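Local coordinates for protein bacteriocin (Pseudomonas syringae pv. tomato, PDB 4FZL) that kills bacteria as a calcium-binding, colicin M-like bacteriocin, probably through a phosphatase activity that degrades the peptidoglycan precursor lipid II, at residues T45-D50 against I81-G86; P97-A102 against A110-P115; D130-I135 against G182-S187; S137-P140 against S145-V148. All blocks are in the same frame, centred on the assembly; numbering follows the deposited sequence.

Contact 1. Residues T45-D50 against I81-G86; sequences TFAAAD and IKYPPG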
# COMPACT_ATOMS: atom_id res chain seq x y z
N THR A 45 -14.87 4.49 2.81
CA THR A 45 -14.43 5.86 2.98
C THR A 45 -12.89 5.88 3.09
O THR A 45 -12.25 6.79 2.54
CB THR A 45 -15.11 6.52 4.19
OG1 THR A 45 -16.52 6.48 3.99
CG2 THR A 45 -14.57 8.00 4.50
N PHE A 46 -12.32 4.92 3.87
CA PHE A 46 -10.86 4.87 3.96
C PHE A 46 -10.26 4.72 2.54
O PHE A 46 -9.22 5.33 2.24
CB PHE A 46 -10.35 3.72 4.82
CG PHE A 46 -10.82 3.68 6.24
CD1 PHE A 46 -11.29 4.80 6.93
CD2 PHE A 46 -10.82 2.48 6.90
CE1 PHE A 46 -11.76 4.68 8.19
CE2 PHE A 46 -11.23 2.37 8.23
CZ PHE A 46 -11.72 3.50 8.86
N ALA A 47 -10.86 3.80 1.75
CA ALA A 47 -10.28 3.63 0.44
C ALA A 47 -10.39 4.88 -0.42
O ALA A 47 -9.48 5.21 -1.18
CB ALA A 47 -11.03 2.52 -0.21
N ALA A 48 -11.55 5.54 -0.33
CA ALA A 48 -11.72 6.79 -1.07
C ALA A 48 -10.73 7.89 -0.61
O ALA A 48 -10.24 8.70 -1.45
CB ALA A 48 -13.17 7.27 -0.95
N ALA A 49 -10.54 7.97 0.72
CA ALA A 49 -9.69 9.01 1.25
C ALA A 49 -8.22 8.73 0.82
O ALA A 49 -7.46 9.62 0.47
CB ALA A 49 -9.84 9.05 2.78
N ASP A 50 -7.83 7.46 0.87
CA ASP A 50 -6.50 7.09 0.40
C ASP A 50 -6.32 7.44 -1.07
O ASP A 50 -5.26 7.90 -1.46
CB ASP A 50 -6.27 5.59 0.55
CG ASP A 50 -4.87 5.16 0.21
OD1 ASP A 50 -3.95 5.41 1.02
OD2 ASP A 50 -4.67 4.56 -0.82
N ILE A 81 -21.94 5.03 -0.24
CA ILE A 81 -20.69 5.29 -0.87
C ILE A 81 -20.42 4.03 -1.68
O ILE A 81 -20.55 2.89 -1.17
CB ILE A 81 -19.56 5.61 0.07
CG1 ILE A 81 -18.21 5.75 -0.67
CG2 ILE A 81 -19.46 4.51 1.19
CD1 ILE A 81 -17.14 6.36 0.17
N LYS A 82 -20.08 4.21 -2.96
CA LYS A 82 -19.74 3.11 -3.90
C LYS A 82 -18.25 3.03 -4.12
O LYS A 82 -17.61 4.02 -4.21
CB LYS A 82 -20.52 3.26 -5.20
CG LYS A 82 -22.01 2.96 -4.97
CD LYS A 82 -22.88 3.26 -6.18
CE LYS A 82 -24.32 2.83 -5.90
NZ LYS A 82 -25.32 3.62 -6.68
N TYR A 83 -17.75 1.81 -4.20
CA TYR A 83 -16.35 1.57 -4.51
C TYR A 83 -16.23 1.78 -6.00
O TYR A 83 -16.74 0.97 -6.78
CB TYR A 83 -15.95 0.17 -4.04
CG TYR A 83 -14.44 -0.02 -4.07
CD1 TYR A 83 -13.66 0.46 -3.03
CD2 TYR A 83 -13.81 -0.59 -5.14
CE1 TYR A 83 -12.29 0.32 -3.02
CE2 TYR A 83 -12.40 -0.76 -5.14
CZ TYR A 83 -11.67 -0.28 -4.08
OH TYR A 83 -10.28 -0.35 -4.10
N PRO A 84 -15.48 2.78 -6.44
CA PRO A 84 -15.51 3.18 -7.84
C PRO A 84 -14.91 2.18 -8.81
O PRO A 84 -14.13 1.27 -8.40
CB PRO A 84 -14.71 4.48 -7.84
CG PRO A 84 -13.78 4.39 -6.68
CD PRO A 84 -14.35 3.38 -5.71
N PRO A 85 -15.24 2.33 -10.11
CA PRO A 85 -14.95 1.29 -11.06
C PRO A 85 -13.61 1.40 -11.75
O PRO A 85 -13.16 0.43 -12.31
CB PRO A 85 -16.03 1.49 -12.13
CG PRO A 85 -16.22 2.98 -12.17
CD PRO A 85 -16.01 3.43 -10.73
N GLY A 86 -12.94 2.54 -11.66
CA GLY A 86 -11.72 2.76 -12.47
C GLY A 86 -10.34 2.47 -11.89
O GLY A 86 -10.06 1.38 -11.39
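I81 reaches the helix first. Its CG1 branch runs anti to the backbone N (chi1 175°) and is extended again at the next bond, which carries CD1 across to the helix. I81 CD1 lies 3.9 Å from T45 OG1 and 4.2 Å from A48 CB. The I81 and T45 side chains cross at about a right angle. The T45 hydroxyl is not held by this loop; it hydrogen-bonds to V41 O within its own helix. The I81 carbonyl also binds the helix, through K44 NZ.

Helix 37-54 belongs to the helical part of this colicin M-family protein. The loop that follows helix 59-70 passes across it here without forming a strand, and no hydrogen bond joins the two segments. A48 and T45 also touch helix 59-70, through I66.

Two residues on, Y83 makes the second touch. Y83 CE1 comes 3.8 Å from A47 CB, and the methyl sits at the ring edge, near the ring plane. P84 follows and lays its CD over one face of the Y83 ring, toward the rim, 3.8 Å above the plane. The ring of H88 stacks with Y83, and Y83 OH hydrogen-bonds to H103 ND1 of helix 96-106.

Contact 2. Residues P97-A102 against A110-P115; sequences PFHALA and APLTFP
L112 points its side chain at helix 96-106 and meets two successive residues, H99 and A100. It lies on the short strand 112-113, which pairs in parallel with strand 224-227 in the mixed sheet of this colicin M-family protein. The contact joins helix 96-106 to this sheet through one leucine.

CG of L112 stands anti to its backbone N (chi1 165°), which puts the fork within reach of the helix; one methyl then goes to each helix residue. L112 CD2 lies 4.2 Å from A100 CA and 4.4 Å from A100 CB, so it rests against the backbone as much as against the methyl. CD1 goes to the imidazole of H99 and meets the ring obliquely.

H99 has CG anti to its backbone N (chi1 -173°), and its CB leaves the helix toward the strand. Both ring nitrogens are already engaged. ND1 hydrogen-bonds to D50 OD2 of helix 37-54, and NE2 to H88 ND1. These two bonds fix the rotation of the ring.

All three touching residues are buried, and no hydrogen bond crosses the contact. A100 O is bound by Y224 OH from the neighbouring strand. The A100 side chain lies about 11 Å from the bound calcium ion and also touches T164 of helix 159-165. The nearest approach of L112 to the imidazole is CD1 to H99 NE2, at 4.4 Å.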
# COMPACT_ATOMS: atom_id res chain seq x y z
N PRO A 97 -3.17 0.31 3.68
CA PRO A 97 -3.51 -1.14 3.81
C PRO A 97 -5.03 -1.35 3.83
O PRO A 97 -5.52 -2.39 3.45
CB PRO A 97 -2.89 -1.56 5.15
CG PRO A 97 -2.19 -0.36 5.65
CD PRO A 97 -2.24 0.78 4.70
N PHE A 98 -5.79 -0.36 4.33
CA PHE A 98 -7.25 -0.47 4.30
C PHE A 98 -7.78 -0.37 2.89
O PHE A 98 -8.80 -0.98 2.52
CB PHE A 98 -7.89 0.60 5.16
CG PHE A 98 -7.63 0.40 6.63
CD1 PHE A 98 -8.36 -0.49 7.37
CD2 PHE A 98 -6.60 1.10 7.25
CE1 PHE A 98 -8.10 -0.65 8.76
CE2 PHE A 98 -6.33 0.93 8.62
CZ PHE A 98 -7.07 0.02 9.36
N HIS A 99 -7.14 0.46 2.09
CA HIS A 99 -7.54 0.59 0.68
C HIS A 99 -7.32 -0.76 -0.03
O HIS A 99 -8.18 -1.21 -0.77
CB HIS A 99 -6.72 1.78 0.03
CG HIS A 99 -7.14 2.14 -1.35
ND1 HIS A 99 -6.65 3.21 -2.00
CD2 HIS A 99 -8.12 1.62 -2.17
CE1 HIS A 99 -7.23 3.36 -3.19
NE2 HIS A 99 -8.15 2.40 -3.31
N ALA A 100 -6.18 -1.39 0.20
CA ALA A 100 -5.89 -2.70 -0.38
C ALA A 100 -6.90 -3.72 0.14
O ALA A 100 -7.29 -4.68 -0.61
CB ALA A 100 -4.44 -3.10 -0.13
N LEU A 101 -7.21 -3.64 1.43
CA LEU A 101 -8.18 -4.58 2.01
C LEU A 101 -9.58 -4.44 1.32
O LEU A 101 -10.25 -5.38 0.87
CB LEU A 101 -8.33 -4.36 3.53
CG LEU A 101 -9.41 -5.16 4.26
CD1 LEU A 101 -8.88 -6.57 4.27
CD2 LEU A 101 -9.46 -4.59 5.67
N ALA A 102 -10.01 -3.18 1.27
CA ALA A 102 -11.24 -2.80 0.55
C ALA A 102 -11.25 -3.35 -0.90
O ALA A 102 -12.27 -3.87 -1.36
CB ALA A 102 -11.47 -1.27 0.56
N ALA A 110 -9.85 -6.36 -10.15
CA ALA A 110 -9.15 -5.39 -11.03
C ALA A 110 -7.75 -5.15 -10.52
O ALA A 110 -7.54 -5.13 -9.31
CB ALA A 110 -9.91 -4.05 -11.07
N PRO A 111 -6.76 -4.98 -11.40
CA PRO A 111 -5.45 -4.56 -10.87
C PRO A 111 -5.51 -3.20 -10.15
O PRO A 111 -6.38 -2.38 -10.47
CB PRO A 111 -4.58 -4.41 -12.13
CG PRO A 111 -5.34 -5.03 -13.25
CD PRO A 111 -6.78 -5.05 -12.86
N LEU A 112 -4.58 -2.92 -9.20
CA LEU A 112 -4.49 -1.68 -8.41
C LEU A 112 -3.04 -1.22 -8.70
O LEU A 112 -2.13 -2.05 -9.00
CB LEU A 112 -4.74 -2.09 -6.88
CG LEU A 112 -4.50 -1.37 -5.62
CD1 LEU A 112 -5.40 -0.18 -5.63
CD2 LEU A 112 -4.90 -2.15 -4.38
N THR A 113 -2.81 0.08 -8.63
CA THR A 113 -1.48 0.67 -8.80
C THR A 113 -0.93 1.16 -7.51
O THR A 113 -1.65 1.83 -6.77
CB THR A 113 -1.50 1.78 -9.84
OG1 THR A 113 -1.99 1.22 -11.07
CG2 THR A 113 -0.13 2.43 -10.01
N PHE A 114 0.32 0.82 -7.20
CA PHE A 114 1.05 1.29 -6.04
C PHE A 114 2.32 1.94 -6.56
O PHE A 114 3.29 1.29 -6.76
CB PHE A 114 1.39 0.17 -5.06
CG PHE A 114 1.71 0.63 -3.64
CD1 PHE A 114 1.96 1.92 -3.29
CD2 PHE A 114 1.79 -0.28 -2.64
CE1 PHE A 114 2.22 2.29 -2.01
CE2 PHE A 114 2.12 0.06 -1.35
CZ PHE A 114 2.34 1.37 -1.04
N PRO A 115 2.25 3.23 -6.91
CA PRO A 115 3.45 3.86 -7.54
C PRO A 115 4.72 3.60 -6.71
O PRO A 115 4.68 3.75 -5.47
CB PRO A 115 3.08 5.34 -7.61
CG PRO A 115 1.55 5.28 -7.68
CD PRO A 115 1.13 4.18 -6.76

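Contact 3. Residues D130-I135 against G182-S187; sequences DVMNVI and GAWTFS
The last turn of helix 129-135 faces the start of strand 184-197, with the CA atoms of I135 and F186 8.4 Å apart. No hydrogen bond crosses between the segments. The contact is made by M132 and I135 on the helix and the indole of W184 on the strand.

I135 supplies a CH-pi contact. Its CG2 sits 3.6 Å from the centroid of the six-membered ring of W184, only 3° off the ring normal, so the methyl is almost centred on that ring. CG2 is anti to the backbone N of I135, and this directs it to the indole.

M132 comes to the same ring from its edge. Its chain bends at chi2 (-67°) and again at chi3 (-71°), which folds the terminal methyl back to the indole. M132 CE lies near the ring plane, 3.7 Å from W184 CZ2. The sulfur completes a Met-aromatic contact: M132 SD is 5.2 Å from the centroid of the six-membered ring of W184 and stands oblique to it. One residue thus covers a face of the indole and the other an edge. W184 NE1 makes a weak hydrogen bond to Q136 OE1, just past the helix end.

F186 also faces the helix and packs on L146 of strand 142-153 and L172 of strand 167-178. W184 rests on V236 of strand 232-238, and V131 on F150 of strand 142-153 and L172 of strand 167-178, so helix 129-135 packs against the antiparallel strands of the mixed sheet.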
# COMPACT_ATOMS: atom_id res chain seq x y z
N ASP A 130 23.63 -10.89 -2.34
CA ASP A 130 23.56 -11.43 -3.71
C ASP A 130 23.82 -10.32 -4.74
O ASP A 130 24.41 -10.60 -5.76
CB ASP A 130 22.26 -12.19 -4.02
CG ASP A 130 22.14 -13.53 -3.27
OD1 ASP A 130 23.11 -13.99 -2.61
OD2 ASP A 130 21.05 -14.13 -3.35
N VAL A 131 23.41 -9.07 -4.48
CA VAL A 131 23.67 -7.94 -5.42
C VAL A 131 25.13 -7.47 -5.37
O VAL A 131 25.79 -7.30 -6.40
CB VAL A 131 22.69 -6.76 -5.22
CG1 VAL A 131 23.11 -5.52 -5.99
CG2 VAL A 131 21.27 -7.20 -5.59
N MET A 132 25.65 -7.33 -4.16
CA MET A 132 27.06 -6.94 -4.01
C MET A 132 28.02 -7.97 -4.65
O MET A 132 29.04 -7.57 -5.23
CB MET A 132 27.42 -6.65 -2.57
CG MET A 132 26.77 -5.37 -2.11
SD MET A 132 27.41 -3.88 -2.90
CE MET A 132 29.05 -3.76 -2.15
N ASN A 133 27.69 -9.27 -4.56
CA ASN A 133 28.42 -10.35 -5.23
C ASN A 133 28.49 -10.12 -6.75
O ASN A 133 29.51 -10.40 -7.38
CB ASN A 133 27.74 -11.73 -5.03
CG ASN A 133 28.17 -12.43 -3.76
OD1 ASN A 133 28.86 -11.83 -2.91
ND2 ASN A 133 27.74 -13.70 -3.61
N VAL A 134 27.38 -9.67 -7.34
CA VAL A 134 27.34 -9.46 -8.81
C VAL A 134 28.10 -8.22 -9.22
O VAL A 134 28.85 -8.23 -10.23
CB VAL A 134 25.90 -9.39 -9.32
CG1 VAL A 134 25.84 -9.10 -10.83
CG2 VAL A 134 25.21 -10.69 -9.01
N ILE A 135 27.87 -7.16 -8.47
CA ILE A 135 28.68 -5.87 -8.51
C ILE A 135 30.16 -6.16 -8.58
O ILE A 135 30.90 -5.66 -9.47
CB ILE A 135 28.30 -4.79 -7.53
CG1 ILE A 135 26.85 -4.35 -7.82
CG2 ILE A 135 29.13 -3.55 -7.75
CD1 ILE A 135 26.33 -3.40 -6.80
N GLY A 182 40.23 -0.61 -8.53
CA GLY A 182 39.18 -1.51 -8.03
C GLY A 182 38.12 -0.70 -7.29
O GLY A 182 37.24 -1.26 -6.66
N ALA A 183 38.21 0.63 -7.35
CA ALA A 183 37.13 1.50 -6.87
C ALA A 183 36.00 1.61 -7.92
O ALA A 183 36.28 1.78 -9.12
CB ALA A 183 37.69 2.87 -6.56
N TRP A 184 34.74 1.56 -7.50
CA TRP A 184 33.63 1.59 -8.48
C TRP A 184 32.47 2.42 -8.02
O TRP A 184 32.25 2.60 -6.80
CB TRP A 184 33.12 0.18 -8.79
CG TRP A 184 32.70 -0.57 -7.54
CD1 TRP A 184 33.49 -1.45 -6.78
CD2 TRP A 184 31.40 -0.52 -6.83
NE1 TRP A 184 32.78 -1.93 -5.70
CE2 TRP A 184 31.52 -1.43 -5.68
CE3 TRP A 184 30.19 0.14 -7.04
CZ2 TRP A 184 30.47 -1.63 -4.78
CZ3 TRP A 184 29.13 -0.07 -6.12
CH2 TRP A 184 29.27 -0.94 -5.03
N THR A 185 31.74 2.94 -9.01
CA THR A 185 30.45 3.60 -8.81
C THR A 185 29.39 2.95 -9.68
O THR A 185 29.63 2.55 -10.87
CB THR A 185 30.51 5.10 -9.12
OG1 THR A 185 31.51 5.67 -8.29
CG2 THR A 185 29.16 5.80 -8.81
N PHE A 186 28.21 2.77 -9.08
CA PHE A 186 27.06 2.27 -9.79
C PHE A 186 26.09 3.43 -9.89
O PHE A 186 25.87 4.13 -8.91
CB PHE A 186 26.39 1.11 -9.03
CG PHE A 186 25.05 0.74 -9.59
CD1 PHE A 186 24.94 -0.17 -10.65
CD2 PHE A 186 23.92 1.42 -9.16
CE1 PHE A 186 23.69 -0.44 -11.25
CE2 PHE A 186 22.66 1.15 -9.77
CZ PHE A 186 22.56 0.22 -10.76
N SER A 187 25.56 3.68 -11.08
CA SER A 187 24.46 4.63 -11.28
C SER A 187 23.37 3.91 -12.05
O SER A 187 23.62 3.24 -13.05
CB SER A 187 24.88 5.90 -12.05
OG SER A 187 25.07 5.65 -13.45

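Contact 4. Residues S137-P140 against S145-V148; sequences SARP and SLDV. With EDO (1,2-ethanediol), chain G.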
# COMPACT_ATOMS: atom_id res chain seq x y z
N SER A 137 31.72 -8.99 -9.21
CA SER A 137 32.15 -10.07 -10.09
C SER A 137 33.09 -9.55 -11.20
O SER A 137 33.38 -8.33 -11.26
CB SER A 137 30.93 -10.84 -10.66
OG SER A 137 30.22 -10.09 -11.63
N ALA A 138 33.60 -10.47 -12.00
CA ALA A 138 34.61 -10.23 -13.09
C ALA A 138 34.20 -9.08 -13.98
O ALA A 138 33.33 -9.24 -14.82
CB ALA A 138 34.76 -11.46 -13.93
N ARG A 139 34.83 -7.92 -13.78
CA ARG A 139 34.50 -6.72 -14.56
C ARG A 139 35.67 -5.99 -15.16
O ARG A 139 36.69 -5.80 -14.50
CB ARG A 139 33.77 -5.72 -13.69
CG ARG A 139 32.32 -5.71 -14.00
CD ARG A 139 31.62 -4.89 -12.97
NE ARG A 139 30.49 -5.67 -12.48
CZ ARG A 139 29.36 -5.88 -13.16
NH1 ARG A 139 29.18 -5.35 -14.37
NH2 ARG A 139 28.40 -6.64 -12.61
N PRO A 140 35.48 -5.48 -16.39
CA PRO A 140 36.51 -4.62 -16.95
C PRO A 140 36.62 -3.31 -16.17
O PRO A 140 35.62 -2.84 -15.60
CB PRO A 140 36.04 -4.38 -18.39
CG PRO A 140 34.56 -4.60 -18.38
CD PRO A 140 34.27 -5.57 -17.25
N SER A 145 27.68 -3.13 -17.46
CA SER A 145 26.27 -3.10 -17.17
C SER A 145 25.89 -4.06 -16.02
O SER A 145 26.56 -5.12 -15.82
CB SER A 145 25.56 -3.46 -18.47
OG SER A 145 25.53 -4.85 -18.62
N LEU A 146 24.82 -3.72 -15.32
CA LEU A 146 24.28 -4.56 -14.21
C LEU A 146 22.76 -4.60 -14.39
O LEU A 146 22.13 -3.57 -14.57
CB LEU A 146 24.54 -3.88 -12.88
CG LEU A 146 23.99 -4.57 -11.62
CD1 LEU A 146 24.94 -5.71 -11.36
CD2 LEU A 146 23.94 -3.69 -10.42
N ASP A 147 22.15 -5.77 -14.26
CA ASP A 147 20.71 -5.86 -14.33
C ASP A 147 20.35 -7.11 -13.56
O ASP A 147 20.33 -8.19 -14.15
CB ASP A 147 20.26 -5.85 -15.80
CG ASP A 147 18.78 -5.53 -16.02
OD1 ASP A 147 18.05 -5.47 -15.00
OD2 ASP A 147 18.33 -5.29 -17.22
N VAL A 148 20.01 -6.98 -12.29
CA VAL A 148 19.71 -8.14 -11.50
C VAL A 148 18.49 -7.89 -10.64
O VAL A 148 18.11 -6.75 -10.38
CB VAL A 148 20.92 -8.50 -10.63
CG1 VAL A 148 22.12 -8.80 -11.52
CG2 VAL A 148 21.21 -7.36 -9.66
C1 EDO G . 23.36 -9.41 -16.51
O1 EDO G . 22.75 -8.39 -17.34
C2 EDO G . 23.30 -9.20 -15.02
O2 EDO G . 23.93 -8.01 -14.62
O HOH W 1 26.57 -7.79 -14.63
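R139 reaches forward along the start of strand 142-153 to bind the S145 carbonyl from above its plane. R139 NH1 donates to S145 O at 3.0 Å, with an N-H...O angle of 159°. The donor lies 52° out of the carbonyl plane, so the bond does not follow a lone pair. The oxygen does lie close to the plane of the guanidinium, at its edge.

A water bridges the same two groups. It accepts from R139 NH2 at 3.0 Å and donates to S145 O at 2.9 Å. S145 O therefore takes two bonds, one from R139 NH1 and one from the water. The same water lies 2.6 Å from O2 of a 1,2-ethanediol, probably from the crystallisation liquor. That O2 accepts a hydrogen bond from D147 N at 2.9 Å.

Segment 137-140 is in the loop from helix 129-135 into strand 142-153, which pairs antiparallel with strand 167-178 in the mixed sheet. R139 ties this connection together. NE hydrogen-bonds to I135 O and NH2 to V134 O, both at the C-terminal end of the helix, while NH1 also binds S144 OG. The guanidinium thus joins the helix end to the strand, and several bonds fix its rotation.

The arginine chain bends at chi3 (-131°), which turns the guanidinium toward the strand. L146 meets it from the strand side. L146 CD1 lies 3.8 Å from R139 NH2, at an oblique approach, and the two side chains cross at about a right angle. L146 continues onto V134 and I135 of the helix and L172 of strand 167-178.

The four contacts form two pairs. Contact 1 closes before contact 2 opens, and both precede contacts 3 and 4 along the chain. Contacts 1 and 2 involve helices 37-54 and 96-106, with centres 10 Å apart. They touch through D50 and H99 and through the rings of F46 and F98. Contacts 3 and 4 have centres 7 Å apart, and contact 4 is nested within the chain loop closed by contact 3. The centres of contacts 1 and 3 are 44 Å apart, on opposite sides of the chain's centre. Contact 2 reaches the same mixed sheet through strand 112-113. The sheet thus runs from near the chain's centre, at contact 2, to the far end held by contacts 3 and 4.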